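Local coordinates for protein CymD (Pseudomonas putida, PDB 6Z34) that forms an outer-membrane channel of the FadL family that takes up monoaromatic hydrocarbons, with lateral diffusion as the uptake route, at residues Val160-Asn165 with Gly247-Asn252; Pro190-Val195 with Leu255-Ala260; Leu134-Ile139 with Phe276-Ser281; Val164-Leu169 with Leu271-Phe276. All coordinates share one frame; numbering follows the deposited sequence.

Contact 1 of 4, residues Val160-Asn165 with Gly247-Asn252; sequences VWTSVN and GDLSGN
The backbones of Thr162 and Leu249 keep 7.9 Å between their CA atoms and run in broadly the same direction, and strand 198-229 pairs with both of their strands. Thr162 and Val164 make their backbone bonds to Ser217 and Val215 of that strand. No hydrogen bond joins the two segments directly; the contact is made mainly by side chains. Leu249 does the reaching. Its CG lies beside its own backbone N (chi1 -62°), and the CD2 methyl goes to the strand 160-165. CD2 sits 3.7 Å from CG2 of Thr162 and 3.9 Å from the backbone O of the same residue. The Thr162 methyl, not OG1, faces the leucine. Val164 meets the same CD2 from further along the strand. Its CG1, placed between backbone N and carbonyl carbon (chi1 62°), lies 4.2 Å away, and the two side chains cross at about a right angle. Leu249 also rests on Val215 and Ser217 of strand 198-229 and on Leu273. All three touching residues are buried. Such apolar bridging of next-but-one strands by inward-facing side chains fits the inner wall of the FadL-family beta-barrel.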
# COMPACT_ATOMS: atom_id res chain seq x y z
N VAL A 160 -10.25 -0.99 -7.07
CA VAL A 160 -8.88 -0.52 -6.86
C VAL A 160 -8.53 0.41 -8.01
O VAL A 160 -8.60 0.01 -9.18
CB VAL A 160 -7.87 -1.68 -6.78
CG1 VAL A 160 -6.43 -1.16 -6.68
CG2 VAL A 160 -8.22 -2.69 -5.64
N TRP A 161 -8.16 1.64 -7.69
CA TRP A 161 -7.66 2.58 -8.68
C TRP A 161 -6.17 2.77 -8.43
O TRP A 161 -5.76 3.20 -7.34
CB TRP A 161 -8.40 3.91 -8.61
CG TRP A 161 -7.91 4.89 -9.65
CD1 TRP A 161 -8.03 4.77 -11.01
CD2 TRP A 161 -7.19 6.10 -9.41
NE1 TRP A 161 -7.44 5.83 -11.63
CE2 TRP A 161 -6.91 6.67 -10.68
CE3 TRP A 161 -6.76 6.77 -8.26
CZ2 TRP A 161 -6.22 7.87 -10.82
CZ3 TRP A 161 -6.08 7.96 -8.40
CH2 TRP A 161 -5.82 8.51 -9.68
N THR A 162 -5.36 2.44 -9.44
CA THR A 162 -3.91 2.53 -9.35
C THR A 162 -3.42 3.62 -10.29
O THR A 162 -3.82 3.64 -11.47
CB THR A 162 -3.25 1.21 -9.75
OG1 THR A 162 -3.66 0.20 -8.84
CG2 THR A 162 -1.74 1.33 -9.72
N SER A 163 -2.56 4.50 -9.80
CA SER A 163 -2.00 5.58 -10.60
C SER A 163 -0.50 5.64 -10.37
O SER A 163 -0.04 5.58 -9.23
CB SER A 163 -2.66 6.91 -10.22
OG SER A 163 -2.37 7.94 -11.15
N VAL A 164 0.28 5.75 -11.46
CA VAL A 164 1.74 5.87 -11.34
C VAL A 164 2.23 7.04 -12.18
O VAL A 164 1.86 7.18 -13.35
CB VAL A 164 2.47 4.57 -11.71
CG1 VAL A 164 2.22 4.19 -13.12
CG2 VAL A 164 3.97 4.69 -11.47
N ASN A 165 3.02 7.92 -11.55
CA ASN A 165 3.86 8.90 -12.20
C ASN A 165 5.28 8.36 -12.19
O ASN A 165 5.73 7.79 -11.20
CB ASN A 165 3.83 10.26 -11.47
CG ASN A 165 2.49 10.96 -11.57
OD1 ASN A 165 1.68 10.68 -12.46
ND2 ASN A 165 2.26 11.92 -10.67
N GLY A 247 -4.71 -4.56 -14.04
CA GLY A 247 -4.96 -4.37 -15.46
C GLY A 247 -4.15 -3.23 -16.08
O GLY A 247 -3.41 -2.50 -15.42
N ASP A 248 -4.32 -3.08 -17.40
CA ASP A 248 -3.45 -2.23 -18.20
C ASP A 248 -3.56 -0.75 -17.80
O ASP A 248 -4.61 -0.13 -17.96
CB ASP A 248 -3.78 -2.38 -19.68
CG ASP A 248 -3.59 -3.79 -20.19
OD1 ASP A 248 -2.76 -4.53 -19.62
OD2 ASP A 248 -4.27 -4.16 -21.17
N LEU A 249 -2.46 -0.19 -17.31
CA LEU A 249 -2.38 1.24 -17.00
C LEU A 249 -2.04 2.03 -18.26
O LEU A 249 -1.00 1.79 -18.89
CB LEU A 249 -1.34 1.49 -15.90
CG LEU A 249 -1.63 0.83 -14.54
CD1 LEU A 249 -1.10 -0.59 -14.47
CD2 LEU A 249 -1.08 1.65 -13.39
N SER A 250 -2.91 2.98 -18.62
CA SER A 250 -2.71 3.78 -19.83
C SER A 250 -2.75 5.26 -19.49
O SER A 250 -3.27 5.68 -18.46
CB SER A 250 -3.76 3.46 -20.91
OG SER A 250 -5.07 3.47 -20.38
N GLY A 251 -2.18 6.05 -20.40
CA GLY A 251 -2.03 7.49 -20.19
C GLY A 251 -1.03 8.08 -21.17
O GLY A 251 -0.83 7.54 -22.26
N ASN A 252 -0.42 9.19 -20.76
CA ASN A 252 0.45 9.98 -21.62
C ASN A 252 1.84 10.07 -21.02
O ASN A 252 2.03 9.99 -19.80
CB ASN A 252 -0.09 11.40 -21.81
CG ASN A 252 -1.44 11.41 -22.44
OD1 ASN A 252 -1.76 10.55 -23.26
ND2 ASN A 252 -2.27 12.37 -22.05

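Contact 2 of 4, residues Pro190-Val195 with Leu255-Ala260; sequences PALLSV and LTAVSA
Leu192 and Val195, at the end of helix 188-193 and just beyond it, rest on Ala257 and Ser259 near the end of strand 234-259. The packing is light and made by carbon atoms. CD1 of Leu192 meets the CB of Ala257 at 4.1 Å. The leucine CG is anti to the backbone N (chi1 -176°), which carries the branch out from the helix to the strand. Val195 divides its two methyls between two strand residues. CG2 lies 4.4 Å from CB of Ala257, and CG1 lies 4.1 Å from CB of Ser259. Ala257 is thus touched by both partners, and its small side chain is consistent with the close approach of the helix end: the CA atoms of Leu192 and Ala257 are 7.2 Å apart.

Hydrogen bonds hold each side in shape but do not join the two segments. Val195 N bonds to O of Leu192 at 2.9 Å, a turn that brings the valine round to the strand. Only the CB of Ser259 packs here. Its OG bonds to O of Pro196 and to Ala262 N, with a weaker bond to Val261 N, so the polar end is tied to the chain on both sides of the contact. The strand is held by backbone bonds from Ala257 to Ile265 and from Val258 to Ser199 and Ala200. The arrangement is a short helix set against the end of a beta-hairpin strand, far from the chain centre. It fits the extracellular extension of a FadL-type barrel.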
# COMPACT_ATOMS: atom_id res chain seq x y z
N PRO A 190 15.53 2.84 -34.41
CA PRO A 190 16.57 3.29 -35.36
C PRO A 190 16.61 4.80 -35.53
O PRO A 190 17.69 5.37 -35.66
CB PRO A 190 16.19 2.57 -36.66
CG PRO A 190 14.72 2.33 -36.54
CD PRO A 190 14.48 2.05 -35.09
N ALA A 191 15.44 5.46 -35.55
CA ALA A 191 15.42 6.92 -35.64
C ALA A 191 16.07 7.56 -34.43
O ALA A 191 16.67 8.64 -34.54
CB ALA A 191 13.98 7.41 -35.81
N LEU A 192 16.00 6.91 -33.27
CA LEU A 192 16.61 7.46 -32.06
C LEU A 192 18.11 7.23 -32.03
O LEU A 192 18.88 8.14 -31.72
CB LEU A 192 15.93 6.87 -30.83
CG LEU A 192 16.42 7.42 -29.51
CD1 LEU A 192 15.27 8.10 -28.75
CD2 LEU A 192 16.99 6.28 -28.71
N LEU A 193 18.56 6.02 -32.37
CA LEU A 193 20.00 5.77 -32.45
C LEU A 193 20.69 6.66 -33.48
O LEU A 193 21.92 6.79 -33.44
CB LEU A 193 20.27 4.30 -32.77
CG LEU A 193 19.63 3.24 -31.88
CD1 LEU A 193 20.15 1.88 -32.27
CD2 LEU A 193 19.88 3.52 -30.41
N SER A 194 19.93 7.26 -34.40
CA SER A 194 20.49 8.15 -35.41
C SER A 194 20.37 9.62 -35.01
O SER A 194 20.64 10.50 -35.84
CB SER A 194 19.82 7.90 -36.76
OG SER A 194 18.44 8.19 -36.75
N VAL A 195 19.97 9.91 -33.78
CA VAL A 195 20.14 11.26 -33.22
C VAL A 195 21.63 11.51 -32.98
O VAL A 195 22.27 10.73 -32.25
CB VAL A 195 19.34 11.40 -31.92
CG1 VAL A 195 19.58 12.76 -31.31
CG2 VAL A 195 17.85 11.17 -32.17
N LEU A 255 8.92 11.09 -24.26
CA LEU A 255 10.24 10.49 -24.42
C LEU A 255 11.15 11.56 -25.00
O LEU A 255 10.98 11.95 -26.15
CB LEU A 255 10.19 9.28 -25.34
CG LEU A 255 11.52 8.56 -25.46
CD1 LEU A 255 11.98 8.13 -24.07
CD2 LEU A 255 11.41 7.37 -26.39
N THR A 256 12.10 12.04 -24.20
CA THR A 256 13.05 13.04 -24.66
C THR A 256 14.37 12.37 -25.02
O THR A 256 14.93 11.61 -24.22
CB THR A 256 13.26 14.12 -23.59
OG1 THR A 256 11.99 14.61 -23.16
CG2 THR A 256 14.07 15.28 -24.18
N ALA A 257 14.84 12.63 -26.24
CA ALA A 257 16.18 12.23 -26.66
C ALA A 257 17.16 13.32 -26.26
O ALA A 257 16.97 14.49 -26.62
CB ALA A 257 16.22 12.00 -28.17
N VAL A 258 18.19 12.96 -25.51
CA VAL A 258 19.15 13.92 -24.98
C VAL A 258 20.42 13.87 -25.82
O VAL A 258 21.00 12.79 -26.03
CB VAL A 258 19.44 13.66 -23.50
CG1 VAL A 258 20.29 14.77 -22.93
CG2 VAL A 258 18.14 13.57 -22.74
N SER A 259 20.86 15.03 -26.29
CA SER A 259 22.06 15.14 -27.10
C SER A 259 22.72 16.48 -26.84
O SER A 259 22.04 17.51 -26.77
CB SER A 259 21.75 14.98 -28.59
OG SER A 259 22.80 15.52 -29.40
N ALA A 260 24.04 16.46 -26.66
CA ALA A 260 24.78 17.71 -26.51
C ALA A 260 24.72 18.55 -27.77
O ALA A 260 24.74 19.79 -27.71
CB ALA A 260 26.24 17.43 -26.14

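Contact 3 of 4, residues Leu134-Ile139 with Phe276-Ser281; sequences LIVLRI and FEMPAS
Met278 meets Arg138 and Val136 with the end of its side chain, and it has the largest buried area of the contact. It comes from the irregular 276-281 segment and points at strand 131-146. The chain bends at its last torsion (chi3 84°), so the sulfur and the methyl serve different partners. SD lies 3.8 Å from NH1 of Arg138 and sits oblique to the guanidinium group. CE lies 4.2 Å from CG2 of Val136. Leu134 comes next in buried area but packs more loosely, with CD2 4.5 Å from the same CE.

Arg138 runs past Met278 in the opposite direction. Its chain bends at chi3 (64°), bringing NH1 to the sulfur. The other nitrogens of the group, NE and NH2, are held elsewhere: NH2 makes a salt bridge to Asp158 and a hydrogen bond to Thr244. These bonds probably fix the rotation of the guanidinium group and balance its charge in a buried place. Arg138 also touches Ala3 and Met31, which precede the first barrel strand. The contact lies about 6 Å from the chain centre. A cross-lumen touch beside an N-terminal plug is consistent with the interior of a FadL-type barrel.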
# COMPACT_ATOMS: atom_id res chain seq x y z
N LEU A 134 3.62 5.88 -6.82
CA LEU A 134 2.51 4.95 -6.91
C LEU A 134 1.38 5.44 -6.02
O LEU A 134 1.57 5.63 -4.81
CB LEU A 134 2.95 3.54 -6.51
CG LEU A 134 1.90 2.47 -6.26
CD1 LEU A 134 1.14 2.18 -7.54
CD2 LEU A 134 2.55 1.21 -5.71
N ILE A 135 0.23 5.67 -6.61
CA ILE A 135 -0.99 5.99 -5.88
C ILE A 135 -1.92 4.81 -6.02
O ILE A 135 -2.22 4.38 -7.14
CB ILE A 135 -1.64 7.27 -6.44
CG1 ILE A 135 -0.70 8.46 -6.31
CG2 ILE A 135 -2.98 7.54 -5.74
CD1 ILE A 135 -1.09 9.64 -7.16
N VAL A 136 -2.38 4.27 -4.88
CA VAL A 136 -3.38 3.21 -4.88
C VAL A 136 -4.54 3.64 -3.99
O VAL A 136 -4.36 3.90 -2.79
CB VAL A 136 -2.80 1.86 -4.41
CG1 VAL A 136 -3.90 0.77 -4.39
CG2 VAL A 136 -1.62 1.44 -5.30
N LEU A 137 -5.72 3.73 -4.58
CA LEU A 137 -6.95 4.00 -3.86
C LEU A 137 -7.76 2.71 -3.85
O LEU A 137 -8.15 2.22 -4.91
CB LEU A 137 -7.74 5.13 -4.52
CG LEU A 137 -9.09 5.39 -3.83
CD1 LEU A 137 -8.88 6.01 -2.45
CD2 LEU A 137 -9.97 6.26 -4.70
N ARG A 138 -8.01 2.16 -2.66
CA ARG A 138 -8.76 0.92 -2.52
C ARG A 138 -10.13 1.23 -1.92
O ARG A 138 -10.24 1.94 -0.90
CB ARG A 138 -7.98 -0.11 -1.69
CG ARG A 138 -6.52 -0.18 -2.13
CD ARG A 138 -5.72 -1.35 -1.50
NE ARG A 138 -6.26 -2.63 -1.93
CZ ARG A 138 -5.59 -3.57 -2.58
NH1 ARG A 138 -4.30 -3.41 -2.88
NH2 ARG A 138 -6.24 -4.69 -2.93
N ILE A 139 -11.17 0.76 -2.59
CA ILE A 139 -12.54 1.04 -2.17
C ILE A 139 -13.18 -0.28 -1.80
O ILE A 139 -13.73 -0.95 -2.69
CB ILE A 139 -13.33 1.77 -3.27
CG1 ILE A 139 -12.61 3.05 -3.70
CG2 ILE A 139 -14.77 2.05 -2.79
CD1 ILE A 139 -13.27 3.76 -4.89
N PHE A 276 0.63 -5.67 -14.15
CA PHE A 276 0.68 -5.53 -12.72
C PHE A 276 -0.26 -6.55 -12.09
O PHE A 276 -1.29 -6.92 -12.65
CB PHE A 276 0.29 -4.13 -12.27
CG PHE A 276 1.44 -3.24 -12.00
CD1 PHE A 276 1.51 -2.52 -10.82
CD2 PHE A 276 2.44 -3.10 -12.94
CE1 PHE A 276 2.59 -1.68 -10.57
CE2 PHE A 276 3.51 -2.27 -12.71
CZ PHE A 276 3.59 -1.55 -11.52
N GLU A 277 0.14 -7.00 -10.92
CA GLU A 277 -0.68 -7.89 -10.12
C GLU A 277 -0.08 -7.79 -8.73
O GLU A 277 0.88 -8.51 -8.43
CB GLU A 277 -0.66 -9.32 -10.66
CG GLU A 277 -1.48 -10.33 -9.84
CD GLU A 277 -1.66 -11.66 -10.56
OE1 GLU A 277 -0.65 -12.19 -11.07
OE2 GLU A 277 -2.80 -12.19 -10.59
N MET A 278 -0.58 -6.87 -7.92
CA MET A 278 -0.11 -6.80 -6.55
C MET A 278 -0.22 -8.19 -5.93
O MET A 278 -1.13 -8.95 -6.28
CB MET A 278 -0.89 -5.77 -5.75
CG MET A 278 -1.29 -4.60 -6.60
SD MET A 278 -1.66 -3.20 -5.55
CE MET A 278 -0.05 -2.49 -5.25
N PRO A 279 0.72 -8.58 -5.08
CA PRO A 279 0.75 -9.96 -4.62
C PRO A 279 -0.27 -10.21 -3.52
O PRO A 279 -0.59 -9.33 -2.73
CB PRO A 279 2.18 -10.12 -4.11
CG PRO A 279 2.55 -8.75 -3.65
CD PRO A 279 1.81 -7.77 -4.52
N ALA A 280 -0.77 -11.44 -3.51
CA ALA A 280 -1.46 -12.05 -2.39
C ALA A 280 -0.65 -11.90 -1.11
O ALA A 280 0.56 -11.70 -1.17
CB ALA A 280 -1.72 -13.53 -2.67
N SER A 281 -1.32 -11.99 0.04
CA SER A 281 -0.60 -12.09 1.31
C SER A 281 -1.44 -12.86 2.30
O SER A 281 -2.67 -12.93 2.20
CB SER A 281 -0.20 -10.73 1.88
OG SER A 281 -1.32 -9.88 2.00

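Contact 4 of 4, residues Val164-Leu169 with Leu271-Phe276; sequences VNLGLL and LKLHNF
Leu273 reaches across to Val164 and Leu166, and this apolar trio makes the contact. One methyl, CD1 of Leu273, serves both partners: CG1 of Val164 is 4.2 Å away and CD2 of Leu166 is 4.3 Å away. The leucine CG lies beside its backbone N (chi1 -68°), and the next torsion stretches CD1 away from the backbone (chi2 -155°). With this reach the side chains span the 9.5 Å between the CA atoms of Val164 and Leu273. Leu166 extends the patch along the strand. Its CD2 also lies 4.7 Å from CD2 of Leu271, which packs more loosely. Val215 backs Val164, Leu203 backs Leu166, and Val314 lies against both Leu271 and Leu273.

Polar groups gather on the 271-276 side, where the strand gives way to a loop, and do not join the two segments. The His274 ring has ND2 of Asn275 3.7 Å above its centre on one face. The aliphatic CE of Lys272 lies 4.2 Å from the plane on the other, nearer the rim. ND1 of the ring is hydrogen-bonded to Glu313. Asn275 ND2 bonds to O of Asp311. The loop turns with a weak bond from Phe276 N to His274 O.

Backbone pairing is made with other strands: Leu166 with Ala205, Asn165 with Arg133. Strands 151-171 and 265-273 are not neighbours. They meet by inward leucine and valine side chains, an apolar filling that fits the interior of a FadL-family barrel.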
# COMPACT_ATOMS: atom_id res chain seq x y z
N VAL A 164 0.28 5.75 -11.46
CA VAL A 164 1.74 5.87 -11.34
C VAL A 164 2.23 7.04 -12.18
O VAL A 164 1.86 7.18 -13.35
CB VAL A 164 2.47 4.57 -11.71
CG1 VAL A 164 2.22 4.19 -13.12
CG2 VAL A 164 3.97 4.69 -11.47
N ASN A 165 3.02 7.92 -11.55
CA ASN A 165 3.86 8.90 -12.20
C ASN A 165 5.28 8.36 -12.19
O ASN A 165 5.73 7.79 -11.20
CB ASN A 165 3.83 10.26 -11.47
CG ASN A 165 2.49 10.96 -11.57
OD1 ASN A 165 1.68 10.68 -12.46
ND2 ASN A 165 2.26 11.92 -10.67
N LEU A 166 5.99 8.53 -13.30
CA LEU A 166 7.32 7.93 -13.38
C LEU A 166 8.20 8.75 -14.29
O LEU A 166 7.73 9.47 -15.18
CB LEU A 166 7.27 6.48 -13.85
CG LEU A 166 6.83 6.14 -15.28
CD1 LEU A 166 7.90 6.26 -16.37
CD2 LEU A 166 6.27 4.73 -15.24
N GLY A 167 9.51 8.59 -14.06
CA GLY A 167 10.57 9.06 -14.92
C GLY A 167 11.63 7.99 -15.01
O GLY A 167 11.97 7.36 -14.01
N LEU A 168 12.17 7.77 -16.20
CA LEU A 168 13.08 6.65 -16.39
C LEU A 168 14.15 7.08 -17.38
O LEU A 168 13.85 7.36 -18.54
CB LEU A 168 12.32 5.42 -16.89
CG LEU A 168 13.25 4.29 -17.34
CD1 LEU A 168 13.93 3.67 -16.14
CD2 LEU A 168 12.48 3.24 -18.11
N LEU A 169 15.39 7.15 -16.92
CA LEU A 169 16.52 7.53 -17.75
C LEU A 169 17.26 6.28 -18.21
O LEU A 169 17.61 5.42 -17.40
CB LEU A 169 17.48 8.46 -17.00
CG LEU A 169 18.47 9.29 -17.83
CD1 LEU A 169 19.68 8.46 -18.31
CD2 LEU A 169 17.77 9.95 -19.02
N LEU A 271 1.31 6.16 -23.37
CA LEU A 271 2.07 5.16 -22.64
C LEU A 271 1.12 4.13 -22.05
O LEU A 271 0.04 4.48 -21.55
CB LEU A 271 2.91 5.80 -21.52
CG LEU A 271 3.84 4.84 -20.78
CD1 LEU A 271 5.02 4.45 -21.67
CD2 LEU A 271 4.33 5.44 -19.46
N LYS A 272 1.53 2.87 -22.09
CA LYS A 272 0.77 1.78 -21.51
C LYS A 272 1.71 0.93 -20.68
O LYS A 272 2.76 0.51 -21.16
CB LYS A 272 0.10 0.96 -22.62
CG LYS A 272 -0.46 -0.36 -22.15
CD LYS A 272 -0.53 -1.36 -23.29
CE LYS A 272 -0.84 -2.75 -22.78
NZ LYS A 272 0.40 -3.47 -22.42
N LEU A 273 1.36 0.71 -19.41
CA LEU A 273 2.02 -0.31 -18.60
C LEU A 273 1.15 -1.56 -18.61
O LEU A 273 -0.08 -1.47 -18.62
CB LEU A 273 2.26 0.15 -17.17
CG LEU A 273 3.28 1.27 -17.01
CD1 LEU A 273 3.87 1.22 -15.62
CD2 LEU A 273 4.36 1.17 -18.08
N HIS A 274 1.79 -2.73 -18.61
CA HIS A 274 1.01 -3.92 -18.90
C HIS A 274 0.64 -4.73 -17.66
O HIS A 274 -0.47 -4.59 -17.13
CB HIS A 274 1.77 -4.81 -19.89
CG HIS A 274 0.93 -5.87 -20.52
ND1 HIS A 274 1.24 -6.45 -21.73
CD2 HIS A 274 -0.22 -6.46 -20.11
CE1 HIS A 274 0.32 -7.35 -22.04
NE2 HIS A 274 -0.57 -7.38 -21.07
N ASN A 275 1.56 -5.59 -17.22
CA ASN A 275 1.26 -6.65 -16.26
C ASN A 275 1.62 -6.20 -14.85
O ASN A 275 2.76 -6.33 -14.41
CB ASN A 275 1.97 -7.95 -16.61
CG ASN A 275 1.52 -8.53 -17.95
OD1 ASN A 275 0.32 -8.73 -18.16
ND2 ASN A 275 2.46 -8.82 -18.83
N PHE A 276 0.63 -5.67 -14.15
CA PHE A 276 0.68 -5.53 -12.72
C PHE A 276 -0.26 -6.55 -12.09
O PHE A 276 -1.29 -6.92 -12.65
CB PHE A 276 0.29 -4.13 -12.27
CG PHE A 276 1.44 -3.24 -12.00
CD1 PHE A 276 1.51 -2.52 -10.82
CD2 PHE A 276 2.44 -3.10 -12.94
CE1 PHE A 276 2.59 -1.68 -10.57
CE2 PHE A 276 3.51 -2.27 -12.71
CZ PHE A 276 3.59 -1.55 -11.52

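Contacts 1, 3 and 4 gather around one part of the barrel. Centre to centre, contacts 1 and 4 are about 8 Å apart, 1 and 3 about 11 Å. Contact 2 lies further out, its centre about 20 Å from that of contact 4, with nearest atoms about 5 Å apart. Contacts 1 and 4 share Val164 and Asn165 on strand 151-171; contacts 1 and 2 use different parts of strand 234-259. Strand 131-146 of contact 3 pairs with strand 151-171, and 234-259 pairs with 265-273. Along the chain, contact 3 spans all the others. Contacts 1, 3 and 4 join sequence-distant parts within the barrel; contact 2 joins a short helix to an outlying strand end.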